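Local coordinates for phospho-2-dehydro-3-deoxyheptonate aldolase (Francisella tularensis, PDB 3TQK), which probably catalyses the condensation of phosphoenolpyruvate with erythrose 4-phosphate to DAHP, the first step of chorismate and aromatic amino acid biosynthesis, at residues L207-T210 with S214-I217; K118-A123 with V144-Y149; T139-V144 with Y149-I154; V168-A173 with I180-A185. One frame throughout, in Å; residues are numbered along the deposited sequence.

Contacts 3 and 4 lie deepest, where barrel strands 137-140 and 179-183 meet what packs outside them; contact 2 sits farther out, and contact 1, also buried, lies at the dimer interface, about 24 Å from the chain centre. Chemistry follows place: contacts 2, 3 and 4 are apolar, made by leucine, isoleucine, alanine, threonine methyls, aromatic rings and, in contact 4, the aliphatic start of an arginine, while contact 1 is a hairpin held mainly by hydrogen bonds. Contacts 2 and 3 share V144 and Y149 and use the same connection after strand 137-140. Between contacts, V144 O accepts from T209 OG1, Q148 NE2 meets T209 O, and H169 NE2 of contact 4 bonds to L142 O of contact 3.

Contact 1 (L207-T210 with S214-I217); sequences LSTT and STAI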
# COMPACT_ATOMS: atom_id res chain seq x y z
N LEU A 207 -9.00 10.33 -2.88
CA LEU A 207 -9.87 9.71 -3.84
C LEU A 207 -10.36 8.35 -3.35
O LEU A 207 -9.55 7.51 -2.91
CB LEU A 207 -9.15 9.59 -5.17
CG LEU A 207 -8.68 10.94 -5.73
CD1 LEU A 207 -7.76 10.72 -6.93
CD2 LEU A 207 -9.87 11.82 -6.09
N SER A 208 -11.67 8.15 -3.39
CA SER A 208 -12.29 6.91 -2.94
C SER A 208 -13.51 6.66 -3.80
O SER A 208 -13.62 7.23 -4.89
CB SER A 208 -12.69 6.99 -1.47
OG SER A 208 -13.00 5.70 -0.94
N THR A 209 -14.41 5.81 -3.33
CA THR A 209 -15.59 5.45 -4.11
C THR A 209 -16.86 5.54 -3.25
O THR A 209 -16.80 5.38 -2.03
CB THR A 209 -15.46 4.02 -4.75
OG1 THR A 209 -15.37 3.01 -3.73
CG2 THR A 209 -14.22 3.94 -5.67
N THR A 210 -17.98 5.81 -3.91
CA THR A 210 -19.27 5.97 -3.26
C THR A 210 -20.05 4.66 -3.23
O THR A 210 -19.69 3.68 -3.87
CB THR A 210 -20.14 6.97 -4.04
OG1 THR A 210 -20.45 6.41 -5.31
CG2 THR A 210 -19.43 8.33 -4.22
N SER A 214 -19.41 5.02 -7.84
CA SER A 214 -18.73 6.12 -8.51
C SER A 214 -17.45 6.50 -7.78
O SER A 214 -17.32 6.23 -6.61
CB SER A 214 -19.65 7.34 -8.54
OG SER A 214 -18.91 8.50 -8.93
N THR A 215 -16.53 7.14 -8.50
CA THR A 215 -15.36 7.71 -7.87
C THR A 215 -15.76 9.09 -7.32
O THR A 215 -16.70 9.69 -7.81
CB THR A 215 -14.17 7.86 -8.85
OG1 THR A 215 -14.57 8.60 -10.00
CG2 THR A 215 -13.63 6.50 -9.30
N ALA A 216 -15.05 9.56 -6.30
CA ALA A 216 -15.35 10.82 -5.63
C ALA A 216 -14.17 11.27 -4.80
O ALA A 216 -13.30 10.46 -4.47
CB ALA A 216 -16.57 10.67 -4.72
N ILE A 217 -14.15 12.56 -4.45
CA ILE A 217 -13.20 13.07 -3.46
C ILE A 217 -13.86 12.95 -2.08
O ILE A 217 -15.02 13.33 -1.91
CB ILE A 217 -12.85 14.55 -3.73
CG1 ILE A 217 -12.11 14.71 -5.05
CG2 ILE A 217 -12.03 15.16 -2.59
CD1 ILE A 217 -12.14 16.14 -5.61
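A chi1 of 66° sets T210 OG1 between its own backbone N and carbonyl carbon, facing S214 N, and the same rotation carries CG2 round to the methyl of A216. OG1 accepts the bond from S214 N at 3.1 Å, taking the role that a backbone carbonyl would play in a regular pair, while T210 N donates to S214 O at 2.8 Å. S212 OG, within the three-residue loop 211-213, is a further hydrogen-bond partner of T210 OG1. T210 CG2 lies 3.7 Å from A216 CB.

S208 and A216 exchange both bonds of a hydrogen-bonded antiparallel pair, S208 N to A216 O at 3.0 Å and A216 N to S208 O at 3.1 Å. T209 with T215 and L207 with I217 are the flanking non-hydrogen-bonded pairs, their side chains on the sheet face opposite to S208 and A216. There L207 CD2 touches I217 CG1 at 3.8 Å, the two chains crossing obliquely. S214 OG bonds to T215 O at 2.7 Å, tying its hydroxyl back to its own strand. T209 OG1 bonds to V144 O, joining the first hairpin strand to the connection after strand 137-140.

I217 pairs with a strand of the second subunit, and T209 and T215 pack on T215 and T209 of that chain. This is a beta hairpin inserted between barrel strands 179-183 and 226-230, whose antiparallel sheet continues across the dimer interface.

Contact 2 (K118-A123 with V144-Y149); sequences KGLRLA and VITPQY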
# COMPACT_ATOMS: atom_id res chain seq x y z
N LYS A 118 -20.18 -12.15 -6.21
CA LYS A 118 -20.68 -13.17 -5.29
C LYS A 118 -19.97 -13.08 -3.94
O LYS A 118 -20.59 -13.12 -2.88
CB LYS A 118 -20.51 -14.56 -5.90
CG LYS A 118 -21.14 -15.67 -5.08
CD LYS A 118 -21.18 -16.97 -5.88
CE LYS A 118 -21.32 -18.16 -4.97
NZ LYS A 118 -21.44 -19.43 -5.73
N GLY A 119 -18.65 -12.94 -4.00
CA GLY A 119 -17.82 -12.79 -2.82
C GLY A 119 -18.30 -11.65 -1.96
O GLY A 119 -18.50 -11.83 -0.75
N LEU A 120 -18.48 -10.49 -2.57
CA LEU A 120 -18.86 -9.30 -1.82
C LEU A 120 -20.23 -9.50 -1.22
O LEU A 120 -20.46 -9.12 -0.08
CB LEU A 120 -18.85 -8.04 -2.70
CG LEU A 120 -17.47 -7.48 -2.99
CD1 LEU A 120 -17.49 -6.50 -4.18
CD2 LEU A 120 -16.92 -6.82 -1.74
N ARG A 121 -21.12 -10.13 -1.97
CA ARG A 121 -22.48 -10.38 -1.52
C ARG A 121 -22.53 -11.32 -0.34
O ARG A 121 -23.19 -11.03 0.66
CB ARG A 121 -23.31 -10.95 -2.66
CG ARG A 121 -24.78 -11.12 -2.33
CD ARG A 121 -25.52 -11.71 -3.53
NE ARG A 121 -25.63 -10.73 -4.61
CZ ARG A 121 -26.54 -9.76 -4.66
NH1 ARG A 121 -27.43 -9.58 -3.69
NH2 ARG A 121 -26.54 -8.93 -5.70
N LEU A 122 -21.81 -12.43 -0.42
CA LEU A 122 -21.77 -13.38 0.70
C LEU A 122 -21.00 -12.83 1.92
O LEU A 122 -21.31 -13.16 3.06
CB LEU A 122 -21.20 -14.71 0.22
CG LEU A 122 -22.03 -15.43 -0.87
CD1 LEU A 122 -21.45 -16.81 -1.17
CD2 LEU A 122 -23.51 -15.56 -0.48
N ALA A 123 -20.01 -11.97 1.67
CA ALA A 123 -19.23 -11.37 2.75
C ALA A 123 -20.13 -10.47 3.57
O ALA A 123 -20.18 -10.57 4.80
CB ALA A 123 -18.03 -10.58 2.20
N VAL A 144 -9.98 0.98 -1.44
CA VAL A 144 -10.99 2.05 -1.37
C VAL A 144 -12.34 1.65 -1.97
O VAL A 144 -13.24 2.50 -2.09
CB VAL A 144 -10.49 3.36 -2.05
CG1 VAL A 144 -9.22 3.87 -1.38
CG2 VAL A 144 -10.29 3.19 -3.56
N ILE A 145 -12.51 0.38 -2.32
CA ILE A 145 -13.72 -0.09 -3.00
C ILE A 145 -14.53 -1.02 -2.09
O ILE A 145 -15.72 -0.78 -1.87
CB ILE A 145 -13.36 -0.75 -4.36
CG1 ILE A 145 -12.81 0.32 -5.32
CG2 ILE A 145 -14.57 -1.41 -4.99
CD1 ILE A 145 -12.21 -0.23 -6.65
N THR A 146 -13.90 -2.05 -1.54
CA THR A 146 -14.61 -3.06 -0.76
C THR A 146 -15.28 -2.53 0.51
O THR A 146 -16.37 -2.97 0.85
CB THR A 146 -13.71 -4.29 -0.40
OG1 THR A 146 -12.57 -3.86 0.35
CG2 THR A 146 -13.24 -5.01 -1.67
N PRO A 147 -14.67 -1.56 1.21
CA PRO A 147 -15.29 -1.13 2.46
C PRO A 147 -16.71 -0.60 2.39
O PRO A 147 -17.46 -0.75 3.34
CB PRO A 147 -14.35 -0.03 2.94
CG PRO A 147 -13.05 -0.36 2.35
CD PRO A 147 -13.38 -0.87 0.99
N GLN A 148 -17.08 0.02 1.27
CA GLN A 148 -18.44 0.53 1.10
C GLN A 148 -19.49 -0.57 1.18
O GLN A 148 -20.65 -0.30 1.48
CB GLN A 148 -18.57 1.27 -0.23
CG GLN A 148 -17.79 2.59 -0.29
CD GLN A 148 -18.43 3.72 0.54
OE1 GLN A 148 -19.34 3.50 1.37
NE2 GLN A 148 -17.95 4.94 0.33
N TYR A 149 -19.07 -1.81 0.93
CA TYR A 149 -19.98 -2.94 0.97
C TYR A 149 -20.32 -3.43 2.37
O TYR A 149 -21.30 -4.17 2.53
CB TYR A 149 -19.42 -4.09 0.12
CG TYR A 149 -19.41 -3.78 -1.34
CD1 TYR A 149 -18.41 -2.99 -1.89
CD2 TYR A 149 -20.42 -4.24 -2.18
CE1 TYR A 149 -18.40 -2.67 -3.24
CE2 TYR A 149 -20.42 -3.93 -3.54
CZ TYR A 149 -19.41 -3.15 -4.06
OH TYR A 149 -19.40 -2.84 -5.39
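L120 places one methyl over the face of the Y149 ring: CD1 sits 3.9 Å from the ring centroid and only 11° off the ring normal, a CH-pi contact. The second branch of the leucine works at the base of the same ring, where CD2 comes to 3.9 Å from Y149 CG. The isobutyl group is therefore spread over the ring, with CD1 over the middle and the hydroxyl-bearing end and CD2 over the end nearest the backbone. The two side chains cross at a slant.

T146 meets the leucine differently. Its CG2 touches L120 CD2 at 4.1 Å, the side chains standing nearly square to each other, so that CD2 is shared between a methyl and a ring. With chi1 at 58°, T146 turns CG2 away from its own carbonyl carbon and toward the leucine, and OG1 is engaged instead by D143 OD1.

In the TIM barrel of this enzyme L120 belongs to helix 116-132, which precedes strand 137-140, and T146 and Y149 belong to the connection that follows that strand. The contact thus binds a peripheral helix to the segment leaving the next barrel strand.

I145 O and T146 O lie in the plane of the phenol ring at its edge, and the hydroxyl is hydrogen-bonded to I14 O, which holds that end. L13 packs against both L120 and Y149, and A16 and L19 of helix 16-22 also touch the tyrosine. I145 and T146, earlier in the connection, pack on L207 of the second subunit.

Contact 3 (T139-V144 with Y149-I154); sequences TEFLDV and YFAELI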
# COMPACT_ATOMS: atom_id res chain seq x y z
N THR A 139 -12.52 -6.96 10.60
CA THR A 139 -12.00 -7.36 9.29
C THR A 139 -10.83 -6.48 8.90
O THR A 139 -10.58 -5.47 9.56
CB THR A 139 -13.09 -7.29 8.22
OG1 THR A 139 -12.74 -8.14 7.12
CG2 THR A 139 -13.28 -5.86 7.74
N GLU A 140 -10.08 -6.86 7.88
CA GLU A 140 -9.04 -5.98 7.35
C GLU A 140 -9.61 -5.11 6.25
O GLU A 140 -10.29 -5.60 5.34
CB GLU A 140 -7.83 -6.73 6.83
CG GLU A 140 -6.67 -5.79 6.49
CD GLU A 140 -5.46 -6.48 5.92
OE1 GLU A 140 -5.24 -7.67 6.23
OE2 GLU A 140 -4.70 -5.81 5.17
N PHE A 141 -9.35 -3.81 6.36
CA PHE A 141 -9.74 -2.87 5.33
C PHE A 141 -8.61 -2.83 4.29
O PHE A 141 -7.51 -2.37 4.58
CB PHE A 141 -10.02 -1.50 5.95
CG PHE A 141 -11.28 -1.46 6.80
CD1 PHE A 141 -12.53 -1.61 6.21
CD2 PHE A 141 -11.22 -1.28 8.17
CE1 PHE A 141 -13.69 -1.58 6.97
CE2 PHE A 141 -12.38 -1.23 8.92
CZ PHE A 141 -13.62 -1.38 8.32
N LEU A 142 -8.92 -3.30 3.09
CA LEU A 142 -7.92 -3.65 2.07
C LEU A 142 -7.67 -2.58 0.99
O LEU A 142 -6.54 -2.46 0.48
CB LEU A 142 -8.40 -4.92 1.36
CG LEU A 142 -8.63 -6.18 2.20
CD1 LEU A 142 -9.57 -7.17 1.51
CD2 LEU A 142 -7.27 -6.79 2.50
N ASP A 143 -8.73 -1.84 0.63
CA ASP A 143 -8.68 -0.90 -0.50
C ASP A 143 -9.81 0.13 -0.42
O ASP A 143 -10.52 0.16 0.59
CB ASP A 143 -8.73 -1.69 -1.81
CG ASP A 143 -10.10 -2.28 -2.09
OD1 ASP A 143 -10.99 -2.20 -1.24
OD2 ASP A 143 -10.31 -2.83 -3.19
N VAL A 144 -9.98 0.98 -1.44
CA VAL A 144 -10.99 2.05 -1.37
C VAL A 144 -12.34 1.65 -1.97
O VAL A 144 -13.24 2.50 -2.09
CB VAL A 144 -10.49 3.36 -2.05
CG1 VAL A 144 -9.22 3.87 -1.38
CG2 VAL A 144 -10.29 3.19 -3.56
N TYR A 149 -19.07 -1.81 0.93
CA TYR A 149 -19.98 -2.94 0.97
C TYR A 149 -20.32 -3.43 2.37
O TYR A 149 -21.30 -4.17 2.53
CB TYR A 149 -19.42 -4.09 0.12
CG TYR A 149 -19.41 -3.78 -1.34
CD1 TYR A 149 -18.41 -2.99 -1.89
CD2 TYR A 149 -20.42 -4.24 -2.18
CE1 TYR A 149 -18.40 -2.67 -3.24
CE2 TYR A 149 -20.42 -3.93 -3.54
CZ TYR A 149 -19.41 -3.15 -4.06
OH TYR A 149 -19.40 -2.84 -5.39
N PHE A 150 -19.54 -3.07 3.38
CA PHE A 150 -19.82 -3.57 4.74
C PHE A 150 -19.22 -2.81 5.93
O PHE A 150 -19.29 -3.29 7.06
CB PHE A 150 -19.39 -5.05 4.83
CG PHE A 150 -18.00 -5.33 4.31
CD1 PHE A 150 -17.82 -6.05 3.16
CD2 PHE A 150 -16.89 -4.87 4.99
CE1 PHE A 150 -16.54 -6.32 2.68
CE2 PHE A 150 -15.62 -5.14 4.50
CZ PHE A 150 -15.46 -5.86 3.34
N ALA A 151 -18.68 -1.62 5.71
CA ALA A 151 -17.95 -0.91 6.79
C ALA A 151 -18.83 -0.55 8.00
O ALA A 151 -18.31 -0.39 9.11
CB ALA A 151 -17.27 0.35 6.25
N GLU A 152 -20.14 -0.41 7.78
CA GLU A 152 -21.10 -0.11 8.84
C GLU A 152 -21.49 -1.35 9.67
O GLU A 152 -22.25 -1.23 10.63
CB GLU A 152 -22.36 0.60 8.26
CG GLU A 152 -23.54 -0.32 7.80
CD GLU A 152 -23.36 -0.95 6.40
OE1 GLU A 152 -22.21 -1.20 5.98
OE2 GLU A 152 -24.38 -1.21 5.74
N LEU A 153 -20.99 -2.52 9.29
CA LEU A 153 -21.17 -3.75 10.06
C LEU A 153 -19.90 -4.11 10.86
O LEU A 153 -19.87 -5.08 11.61
CB LEU A 153 -21.51 -4.90 9.12
CG LEU A 153 -22.88 -4.81 8.44
CD1 LEU A 153 -22.93 -5.72 7.22
CD2 LEU A 153 -23.99 -5.14 9.43
N ILE A 154 -18.86 -3.29 10.71
CA ILE A 154 -17.55 -3.53 11.33
C ILE A 154 -17.38 -2.63 12.56
O ILE A 154 -17.55 -1.40 12.49
CB ILE A 154 -16.42 -3.26 10.33
CG1 ILE A 154 -16.50 -4.26 9.18
CG2 ILE A 154 -15.04 -3.31 11.01
CD1 ILE A 154 -16.50 -5.71 9.62
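The rings of F141 and F150 each take an aliphatic group obliquely from across the contact: F141 meets I154 CG2 and A151 CB, and F150 meets T139 CG2. T139 is on strand 137-140 of the TIM barrel; F141, just after it, begins the connection that folds back through F150, A151 and I154 toward strand 156-159.

The closest approach is between F141 CZ and I154 CG2, at 3.6 Å. The two side chains run alongside one another and point opposite ways, and the phenyl tip also meets A151, with CE1 4.1 Å from A151 CB. F141 also touches P147, L176 and I180 CD1, which links the connection to strand 179-183.

T139 serves both I154 and F150. A chi1 of -158° swings OG1 away from its backbone N, where it bonds to V90 O, and turns CG2 toward I154. The threonine and isoleucine side chains stand roughly perpendicular. L127 of helix 116-132 packs on both F150 and I154. The side chain of T139 is about 12 Å from the manganese ion. T139 CG2 ends 3.7 Å from I154 CD1 and 4.1 Å from F150 CE2.

Contact 4 (V168-A173 with I180-A185); sequences VHRELA and IGFKNA
F182 pushes the outer end of its ring against A173, with CZ 3.5 Å from A173 CB; CE2 lies farther from the methyl. The approach is oblique to the ring. With CG anti to its own carbonyl carbon (chi1 -67°), the phenylalanine reaches from the strand to the helix. R170 CA lies at the ring edge near its plane, 4.5 Å from F182 CE2; R170 CG is equally far from that atom but well out of the plane, so the arginine offers its backbone and the start of its aliphatic chain.

The guanidinium of R170 is used away from the ring: NE bonds to V164 O, and NH1 bonds to T97 O of the second subunit. One residue thus passes from apolar packing to a bond across the dimer interface.

I180 adds the second apolar link, its CG2 4.2 Å from A173 CB. The alanine methyl therefore rests against both I180 and F182, two residues apart on one strand and both turned toward the helix. The CA atoms of A173 and I180 are 6.8 Å apart, consistent with the small side chain at A173. A196, V197 and A200 of helix 191-200 and I159 of strand 156-159 also touch the F182 side chain.

Helix 167-173 runs nearly antiparallel to strand 179-183, at 162° between their segments, with axes 10.5 Å apart. Strand 156-159, this helix and strand 179-183 form a beta-alpha-beta unit, the crossover from which the TIM barrel is built.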
# COMPACT_ATOMS: atom_id res chain seq x y z
N VAL A 168 -2.76 5.81 1.03
CA VAL A 168 -4.21 5.77 0.87
C VAL A 168 -4.86 4.97 2.00
O VAL A 168 -6.01 5.22 2.35
CB VAL A 168 -4.66 5.23 -0.52
CG1 VAL A 168 -6.21 5.32 -0.68
CG2 VAL A 168 -4.00 6.04 -1.65
N HIS A 169 -4.10 4.04 2.58
CA HIS A 169 -4.61 3.26 3.71
C HIS A 169 -4.72 4.09 5.00
O HIS A 169 -5.69 3.95 5.75
CB HIS A 169 -3.78 1.99 3.90
CG HIS A 169 -4.02 0.99 2.81
ND1 HIS A 169 -3.36 1.06 1.59
CD2 HIS A 169 -4.91 -0.02 2.70
CE1 HIS A 169 -3.80 0.09 0.81
NE2 HIS A 169 -4.74 -0.58 1.46
N ARG A 170 -3.74 4.96 5.24
CA ARG A 170 -3.84 5.92 6.34
C ARG A 170 -5.03 6.87 6.10
O ARG A 170 -5.84 7.11 6.98
CB ARG A 170 -2.53 6.68 6.49
CG ARG A 170 -1.34 5.78 6.82
CD ARG A 170 -0.00 6.46 6.54
NE ARG A 170 1.11 5.65 7.06
CZ ARG A 170 2.30 6.12 7.40
NH1 ARG A 170 2.58 7.40 7.25
NH2 ARG A 170 3.23 5.30 7.87
N GLU A 171 -5.17 7.34 4.87
CA GLU A 171 -6.28 8.23 4.52
C GLU A 171 -7.63 7.56 4.68
O GLU A 171 -8.58 8.15 5.24
CB GLU A 171 -6.10 8.69 3.08
CG GLU A 171 -4.86 9.56 2.88
CD GLU A 171 -4.52 9.80 1.44
OE1 GLU A 171 -4.96 9.05 0.55
OE2 GLU A 171 -3.79 10.77 1.19
N LEU A 172 -7.71 6.34 4.18
CA LEU A 172 -8.89 5.50 4.30
C LEU A 172 -9.28 5.32 5.77
O LEU A 172 -10.44 5.48 6.13
CB LEU A 172 -8.62 4.13 3.66
CG LEU A 172 -9.60 3.00 3.94
CD1 LEU A 172 -10.95 3.30 3.26
CD2 LEU A 172 -9.04 1.69 3.44
N ALA A 173 -8.30 5.01 6.61
CA ALA A 173 -8.56 4.79 8.02
C ALA A 173 -9.07 6.06 8.66
O ALA A 173 -9.92 5.99 9.55
CB ALA A 173 -7.29 4.31 8.74
N ILE A 180 -9.55 1.38 14.49
CA ILE A 180 -8.61 0.79 13.55
C ILE A 180 -7.26 0.51 14.22
O ILE A 180 -6.68 1.40 14.82
CB ILE A 180 -8.34 1.72 12.36
CG1 ILE A 180 -9.63 2.05 11.61
CG2 ILE A 180 -7.34 1.08 11.39
CD1 ILE A 180 -10.29 0.83 10.98
N GLY A 181 -6.77 -0.71 14.09
CA GLY A 181 -5.42 -1.05 14.47
C GLY A 181 -4.52 -1.15 13.24
O GLY A 181 -4.96 -1.61 12.18
N PHE A 182 -3.27 -0.70 13.38
CA PHE A 182 -2.28 -0.73 12.32
C PHE A 182 -1.15 -1.67 12.71
O PHE A 182 -0.47 -1.45 13.72
CB PHE A 182 -1.66 0.66 12.11
CG PHE A 182 -2.62 1.69 11.58
CD1 PHE A 182 -3.56 2.28 12.41
CD2 PHE A 182 -2.55 2.12 10.27
CE1 PHE A 182 -4.44 3.26 11.92
CE2 PHE A 182 -3.42 3.11 9.78
CZ PHE A 182 -4.35 3.67 10.61
N LYS A 183 -0.92 -2.68 11.90
CA LYS A 183 0.12 -3.66 12.17
C LYS A 183 1.51 -3.08 11.94
O LYS A 183 1.69 -2.24 11.06
CB LYS A 183 -0.11 -4.92 11.32
CG LYS A 183 -1.35 -5.70 11.76
CD LYS A 183 -1.34 -7.15 11.31
CE LYS A 183 -1.85 -8.07 12.42
NZ LYS A 183 -1.70 -9.51 12.07
N ASN A 184 2.49 -3.49 12.74
CA ASN A 184 3.85 -3.08 12.46
C ASN A 184 4.30 -3.71 11.15
O ASN A 184 3.61 -4.58 10.62
CB ASN A 184 4.80 -3.38 13.62
CG ASN A 184 5.04 -4.86 13.84
OD1 ASN A 184 5.74 -5.50 13.05
ND2 ASN A 184 4.52 -5.39 14.94
N ALA A 185 5.40 -3.23 10.61
CA ALA A 185 5.86 -3.66 9.29
C ALA A 185 6.34 -5.12 9.27
O ALA A 185 6.71 -5.67 10.31
CB ALA A 185 6.97 -2.72 8.80